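Local atomic coordinates of pullulanase (Bacillus acidopullulyticus, PDB entry 2WAN), a protein that hydrolyses alpha-1,6-glucosidic linkages in pullulan and at the branch points of starch polysaccharides such as amylopectin, acting as a debranching enzyme. Residues M133-A138 and V269-V274. Numbering follows the deposited sequence. Where two conformers were deposited one is given.
Sequences MTLADA and VQTNLV
Met-133 and Thr-271 form the hydrogen-bonded pair of a short antiparallel ladder, Met-133 N giving its hydrogen to Thr-271 O at 2.9 Å and Thr-271 N returning one to Met-133 O at 3.0 Å; a third, nearly straight bond (176°) runs from Leu-135 N to Val-269 O. Thr-134 and Gln-270, the non-hydrogen-bonded pair, lie side by side on the exposed face, with OG1 of Thr-134 3.6 Å from CG of Gln-270. Thr-271 shares the other face with Met-133; its CG2 meets Leu-135, just past the strand, at a slant, 4.0 Å from CD1, while Leu-135 CD2 reaches CG2 of Val-274, past the corner, at 4.3 Å. Thr-271 turns OG1 opposite its own backbone N (chi1 -173°), leaving CG2 to meet Leu-135; the hydroxyl donates to Leu-273 O from above that carbonyl plane and also bonds Ser-160 OG. A valine here would probably leave Leu-273 O and Ser-160 OG without this hydroxyl partner at the bend. The ladder joins chain parts separated by 130 residues containing strands but no helix. Beyond the corner at Asn-272, strand 270-271 continues as 273-278, between strands 124-129 and 152-160 of the larger sheet; Phe-142 of strand 142-146 touches both Met-133 and Val-274.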
ATOM      1  N   MET A 133      13.275   5.496 -36.263  1.00 36.64           N
ATOM      2  CA  MET A 133      14.422   5.432 -37.168  0.50 37.71           C
ATOM      3  C   MET A 133      14.767   3.975 -37.462  1.00 37.96           C
ATOM      4  O   MET A 133      14.412   3.085 -36.690  1.00 37.69           O
ATOM      5  CB  MET A 133      15.643   6.153 -36.571  0.50 37.49           C
ATOM      6  CG  MET A 133      16.217   5.516 -35.299  0.50 38.44           C
ATOM      7  SD  MET A 133      17.997   5.756 -35.076  0.50 38.15           S
ATOM      8  CE  MET A 133      18.198   7.454 -35.617  0.50 41.69           C
ATOM      9  N   THR A 134      15.462   3.741 -38.571  1.00 36.66           N
ATOM     10  CA  THR A 134      16.025   2.429 -38.854  1.00 36.63           C
ATOM     11  C   THR A 134      17.479   2.474 -38.402  1.00 36.46           C
ATOM     12  O   THR A 134      18.243   3.331 -38.849  1.00 35.84           O
ATOM     13  CB  THR A 134      15.934   2.060 -40.361  1.00 36.41           C
ATOM     14  OG1 THR A 134      14.580   2.196 -40.804  1.00 38.37           O
ATOM     15  CG2 THR A 134      16.406   0.627 -40.603  1.00 36.77           C
ATOM     16  N   LEU A 135      17.851   1.560 -37.509  1.00 36.38           N
ATOM     17  CA  LEU A 135      19.206   1.527 -36.962  1.00 37.20           C
ATOM     18  C   LEU A 135      20.239   1.029 -37.970  1.00 38.84           C
ATOM     19  O   LEU A 135      19.947   0.166 -38.805  1.00 38.57           O
ATOM     20  CB  LEU A 135      19.262   0.680 -35.679  1.00 37.35           C
ATOM     21  CG  LEU A 135      18.314   1.054 -34.527  1.00 36.51           C
ATOM     22  CD1 LEU A 135      18.433   0.056 -33.395  1.00 34.63           C
ATOM     23  CD2 LEU A 135      18.553   2.470 -34.018  1.00 36.83           C
ATOM     24  N   ALA A 136      21.442   1.594 -37.875  1.00 39.60           N
ATOM     25  CA  ALA A 136      22.587   1.193 -38.679  1.00 41.46           C
ATOM     26  C   ALA A 136      23.615   0.505 -37.780  1.00 42.66           C
ATOM     27  O   ALA A 136      23.274   0.063 -36.680  1.00 42.70           O
ATOM     28  CB  ALA A 136      23.194   2.411 -39.363  1.00 41.60           C
ATOM     29  N   ASP A 137      24.862   0.420 -38.244  1.00 43.31           N
ATOM     30  CA  ASP A 137      25.958  -0.180 -37.477  1.00 44.66           C
ATOM     31  C   ASP A 137      26.351   0.671 -36.273  1.00 43.14           C
ATOM     32  O   ASP A 137      26.093   1.878 -36.246  1.00 43.27           O
ATOM     33  CB  ASP A 137      27.197  -0.376 -38.361  1.00 46.18           C
ATOM     34  CG  ASP A 137      26.934  -1.276 -39.555  1.00 53.55           C
ATOM     35  OD1 ASP A 137      26.062  -0.930 -40.389  1.00 58.81           O
ATOM     36  OD2 ASP A 137      27.611  -2.323 -39.666  1.00 58.50           O
ATOM     37  N   ALA A 138      26.979   0.016 -35.295  1.00 42.84           N
ATOM     38  CA  ALA A 138      27.605   0.659 -34.128  1.00 43.17           C
ATOM     39  C   ALA A 138      26.777   1.790 -33.501  1.00 42.15           C
ATOM     40  O   ALA A 138      25.701   1.539 -32.949  1.00 42.21           O
ATOM     41  CB  ALA A 138      29.023   1.131 -34.473  1.00 43.19           C
ATOM     42  N   VAL A 269      16.640  -2.949 -37.564  1.00 35.80           N
ATOM     43  CA  VAL A 269      15.553  -2.763 -36.586  1.00 34.27           C
ATOM     44  C   VAL A 269      15.007  -1.334 -36.642  1.00 33.44           C
ATOM     45  O   VAL A 269      15.770  -0.367 -36.647  1.00 33.71           O
ATOM     46  CB  VAL A 269      16.015  -3.108 -35.129  1.00 34.85           C
ATOM     47  CG1 VAL A 269      14.876  -2.925 -34.125  1.00 35.96           C
ATOM     48  CG2 VAL A 269      16.560  -4.535 -35.046  1.00 34.18           C
ATOM     49  N   GLN A 270      13.686  -1.210 -36.708  1.00 32.79           N
ATOM     50  CA  GLN A 270      13.027   0.093 -36.689  1.00 34.09           C
ATOM     51  C   GLN A 270      12.492   0.346 -35.280  1.00 33.82           C
ATOM     52  O   GLN A 270      11.902  -0.550 -34.662  1.00 32.39           O
ATOM     53  CB  GLN A 270      11.901   0.159 -37.727  1.00 35.38           C
ATOM     54  CG  GLN A 270      12.381  -0.106 -39.159  1.00 38.55           C
ATOM     55  CD  GLN A 270      11.240  -0.243 -40.152  1.00 45.34           C
ATOM     56  OE1 GLN A 270      10.415   0.660 -40.302  1.00 43.81           O
ATOM     57  NE2 GLN A 270      11.194  -1.380 -40.845  1.00 46.35           N
ATOM     58  N   THR A 271      12.711   1.559 -34.773  1.00 33.97           N
ATOM     59  CA  THR A 271      12.392   1.875 -33.370  1.00 31.76           C
ATOM     60  C   THR A 271      12.363   3.376 -33.075  1.00 32.05           C
ATOM     61  O   THR A 271      13.047   4.164 -33.740  1.00 32.26           O
ATOM     62  CB  THR A 271      13.368   1.152 -32.387  1.00 32.32           C
ATOM     63  OG1 THR A 271      12.937   1.352 -31.031  1.00 29.91           O
ATOM     64  CG2 THR A 271      14.815   1.649 -32.549  1.00 30.29           C
ATOM     65  N   ASN A 272      11.562   3.762 -32.080  1.00 30.97           N
ATOM     66  CA  ASN A 272      11.536   5.136 -31.592  1.00 28.77           C
ATOM     67  C   ASN A 272      12.056   5.208 -30.151  1.00 29.35           C
ATOM     68  O   ASN A 272      11.895   6.222 -29.470  1.00 28.88           O
ATOM     69  CB  ASN A 272      10.128   5.739 -31.703  1.00 29.94           C
ATOM     70  CG  ASN A 272       9.105   5.041 -30.810  1.00 25.24           C
ATOM     71  OD1 ASN A 272       9.397   4.033 -30.167  1.00 32.74           O
ATOM     72  ND2 ASN A 272       7.896   5.580 -30.778  1.00 31.04           N
ATOM     73  N   LEU A 273      12.667   4.112 -29.710  1.00 27.82           N
ATOM     74  CA  LEU A 273      13.175   3.971 -28.341  1.00 27.62           C
ATOM     75  C   LEU A 273      14.449   3.152 -28.359  1.00 26.68           C
ATOM     76  O   LEU A 273      14.427   1.939 -28.606  1.00 27.19           O
ATOM     77  CB  LEU A 273      12.124   3.305 -27.442  1.00 27.21           C
ATOM     78  CG  LEU A 273      12.392   3.260 -25.932  1.00 27.46           C
ATOM     79  CD1 LEU A 273      12.485   4.669 -25.356  1.00 26.15           C
ATOM     80  CD2 LEU A 273      11.274   2.469 -25.263  1.00 24.92           C
ATOM     81  N   VAL A 274      15.563   3.822 -28.068  1.00 26.88           N
ATOM     82  CA  VAL A 274      16.882   3.244 -28.251  1.00 29.24           C
ATOM     83  C   VAL A 274      17.645   3.110 -26.938  1.00 28.94           C
ATOM     84  O   VAL A 274      17.603   4.004 -26.089  1.00 29.87           O
ATOM     85  CB  VAL A 274      17.731   4.105 -29.240  1.00 30.10           C
ATOM     86  CG1 VAL A 274      19.055   3.424 -29.551  1.00 32.54           C
ATOM     87  CG2 VAL A 274      16.956   4.374 -30.523  1.00 29.63           C
TER